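Local coordinates for protein putative HTH-type transcriptional regulator PH0061 (Pyrococcus horikoshii, PDB 2DBB) that probably binds specific DNA sequences as an AsnC-family transcriptional regulator with a helix-turn-helix domain, at residues 68-74 against 136-142. Numbering follows the deposited sequence.
Sequences MYAIVLI and NVEVILI
Ile71 and Ile140 face each other as a hydrogen-bonded antiparallel pair: Ile71 N gives to Ile140 O at 2.8 Å, and Ile140 N returns to Ile71 O at 2.7 Å, almost straight. Leu73 and Glu138 repeat the pattern. At the far end Ile142 N still reaches Tyr69 O, at 2.8 Å, but lies tilted 35° from that carbonyl's plane; the return bond is replaced by a water that accepts from Tyr69 N and donates to Ile142 O.

On the face with Ile71, Leu73 and Ile140, Ile142 points toward 68-74. Its CG1, set beside its own backbone N (chi1 -56°), lies 3.6 Å from Tyr69 CB, and a second bend (chi2 -58°) carries CD1 on to Ile71 CG1 at 3.9 Å. The Tyr69 ring leads away from 136-142 and makes a cation-pi contact with Arg110. Further along, Leu73 CD1 touches both Ile140 CG1 and Glu138 CB, while the Glu138 chain bends at chi2, its end leading away from 68-74, and the residue packs on Arg104 of the second subunit.

On the face with Ala70, Val72 and Val139, Val72 CG1 meets Val137 CG1 at 4.0 Å, and the bent Met68 chain brings CE within 3.7 Å of Leu141 CB. Helix 117-129 packs here, with Ile124 against Val139 and Leu141, and Phe127 against Val72.

Leu141 and Ile142 also pair with a strand of the second subunit, extending the sheet across the dimer. Strand order 2-3-1-4, with helices 79-89 and 117-129 linking first strand to second and third to fourth, is that of the ferredoxin-like βαββαβ fold, the C-terminal domain of Lrp/AsnC regulators.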
loop_
_atom_site.group_PDB
_atom_site.type_symbol
_atom_site.label_atom_id
_atom_site.label_comp_id
_atom_site.label_asym_id
_atom_site.label_seq_id
_atom_site.Cartn_x
_atom_site.Cartn_y
_atom_site.Cartn_z
ATOM N N MET B 68 -9.921 6.971 7.010
ATOM C CA MET B 68 -10.518 6.562 5.749
ATOM C C MET B 68 -9.530 6.967 4.658
ATOM O O MET B 68 -8.781 7.932 4.820
ATOM C CB MET B 68 -11.873 7.254 5.516
ATOM C CG MET B 68 -11.801 8.751 5.202
ATOM S SD MET B 68 -13.407 9.483 4.678
ATOM C CE MET B 68 -13.478 8.952 3.025
ATOM N N TYR B 69 -9.506 6.215 3.565
ATOM C CA TYR B 69 -8.620 6.530 2.453
ATOM C C TYR B 69 -9.333 7.379 1.419
ATOM O O TYR B 69 -10.562 7.385 1.324
ATOM C CB TYR B 69 -8.145 5.263 1.733
ATOM C CG TYR B 69 -7.028 4.503 2.399
ATOM C CD1 TYR B 69 -5.884 5.158 2.851
ATOM C CD2 TYR B 69 -7.086 3.113 2.525
ATOM C CE1 TYR B 69 -4.821 4.452 3.409
ATOM C CE2 TYR B 69 -6.031 2.397 3.084
ATOM C CZ TYR B 69 -4.897 3.074 3.521
ATOM O OH TYR B 69 -3.836 2.372 4.054
ATOM N N ALA B 70 -8.535 8.092 0.640
ATOM C CA ALA B 70 -9.028 8.905 -0.454
ATOM C C ALA B 70 -7.966 8.730 -1.521
ATOM O O ALA B 70 -6.772 8.701 -1.215
ATOM C CB ALA B 70 -9.136 10.369 -0.049
ATOM N N ILE B 71 -8.399 8.566 -2.763
ATOM C CA ILE B 71 -7.466 8.419 -3.860
ATOM C C ILE B 71 -7.654 9.667 -4.703
ATOM O O ILE B 71 -8.781 10.038 -5.024
ATOM C CB ILE B 71 -7.779 7.183 -4.735
ATOM C CG1 ILE B 71 -7.632 5.892 -3.915
ATOM C CG2 ILE B 71 -6.857 7.159 -5.935
ATOM C CD1 ILE B 71 -6.212 5.581 -3.485
ATOM N N VAL B 72 -6.550 10.327 -5.029
ATOM C CA VAL B 72 -6.600 11.522 -5.854
ATOM C C VAL B 72 -5.961 11.214 -7.206
ATOM O O VAL B 72 -4.795 10.818 -7.298
ATOM C CB VAL B 72 -5.882 12.699 -5.165
ATOM C CG1 VAL B 72 -5.933 13.945 -6.052
ATOM C CG2 VAL B 72 -6.550 12.978 -3.828
ATOM N N LEU B 73 -6.757 11.369 -8.252
ATOM C CA LEU B 73 -6.324 11.108 -9.615
ATOM C C LEU B 73 -6.040 12.459 -10.263
ATOM O O LEU B 73 -6.916 13.321 -10.342
ATOM C CB LEU B 73 -7.440 10.374 -10.363
ATOM C CG LEU B 73 -7.995 9.149 -9.617
ATOM C CD1 LEU B 73 -9.291 8.692 -10.273
ATOM C CD2 LEU B 73 -6.964 8.034 -9.620
ATOM N N ILE B 74 -4.814 12.640 -10.726
ATOM C CA ILE B 74 -4.433 13.912 -11.322
ATOM C C ILE B 74 -3.971 13.823 -12.763
ATOM O O ILE B 74 -3.198 12.940 -13.124
ATOM C CB ILE B 74 -3.289 14.573 -10.512
ATOM C CG1 ILE B 74 -3.702 14.740 -9.050
ATOM C CG2 ILE B 74 -2.923 15.915 -11.131
ATOM C CD1 ILE B 74 -2.526 15.026 -8.092
ATOM N N ASN B 136 -7.187 18.127 -14.771
ATOM C CA ASN B 136 -8.244 17.371 -14.117
ATOM C C ASN B 136 -7.792 16.757 -12.802
ATOM O O ASN B 136 -6.701 16.201 -12.709
ATOM C CB ASN B 136 -8.743 16.257 -15.047
ATOM C CG ASN B 136 -9.672 16.770 -16.132
ATOM O OD1 ASN B 136 -10.870 16.967 -15.908
ATOM N ND2 ASN B 136 -9.121 16.994 -17.315
ATOM N N VAL B 137 -8.650 16.868 -11.792
ATOM C CA VAL B 137 -8.389 16.302 -10.481
ATOM C C VAL B 137 -9.656 15.575 -10.027
ATOM O O VAL B 137 -10.726 16.172 -9.955
ATOM C CB VAL B 137 -8.051 17.385 -9.437
ATOM C CG1 VAL B 137 -7.895 16.745 -8.063
ATOM C CG2 VAL B 137 -6.766 18.101 -9.829
ATOM N N GLU B 138 -9.533 14.286 -9.740
ATOM C CA GLU B 138 -10.667 13.489 -9.284
ATOM C C GLU B 138 -10.352 12.945 -7.902
ATOM O O GLU B 138 -9.310 12.331 -7.702
ATOM C CB GLU B 138 -10.910 12.299 -10.213
ATOM C CG GLU B 138 -11.404 12.635 -11.596
ATOM C CD GLU B 138 -12.780 13.258 -11.585
ATOM O OE1 GLU B 138 -13.504 13.121 -10.567
ATOM O OE2 GLU B 138 -13.144 13.877 -12.609
ATOM N N VAL B 139 -11.242 13.183 -6.947
ATOM C CA VAL B 139 -11.047 12.665 -5.603
ATOM C C VAL B 139 -12.024 11.512 -5.388
ATOM O O VAL B 139 -13.237 11.675 -5.560
ATOM C CB VAL B 139 -11.324 13.727 -4.520
ATOM C CG1 VAL B 139 -11.164 13.103 -3.136
ATOM C CG2 VAL B 139 -10.371 14.911 -4.686
ATOM N N ILE B 140 -11.494 10.344 -5.035
ATOM C CA ILE B 140 -12.338 9.180 -4.771
ATOM C C ILE B 140 -12.268 8.863 -3.283
ATOM O O ILE B 140 -11.198 8.549 -2.765
ATOM C CB ILE B 140 -11.858 7.917 -5.528
ATOM C CG1 ILE B 140 -11.673 8.216 -7.019
ATOM C CG2 ILE B 140 -12.864 6.786 -5.320
ATOM C CD1 ILE B 140 -12.939 8.661 -7.718
ATOM N N LEU B 141 -13.398 8.962 -2.591
ATOM C CA LEU B 141 -13.432 8.641 -1.170
ATOM C C LEU B 141 -13.575 7.119 -1.065
ATOM O O LEU B 141 -14.429 6.530 -1.727
ATOM C CB LEU B 141 -14.618 9.338 -0.497
ATOM C CG LEU B 141 -14.688 10.857 -0.714
ATOM C CD1 LEU B 141 -15.867 11.436 0.053
ATOM C CD2 LEU B 141 -13.385 11.503 -0.257
ATOM N N ILE B 142 -12.734 6.479 -0.260
ATOM C CA ILE B 142 -12.806 5.023 -0.129
ATOM C C ILE B 142 -13.733 4.597 1.000
ATOM O O ILE B 142 -13.410 4.761 2.170
ATOM C CB ILE B 142 -11.409 4.408 0.104
ATOM C CG1 ILE B 142 -10.464 4.818 -1.038
ATOM C CG2 ILE B 142 -11.510 2.879 0.157
ATOM C CD1 ILE B 142 -10.959 4.410 -2.433
HETATM O O HOH W 1 -11.175 4.115 3.545
#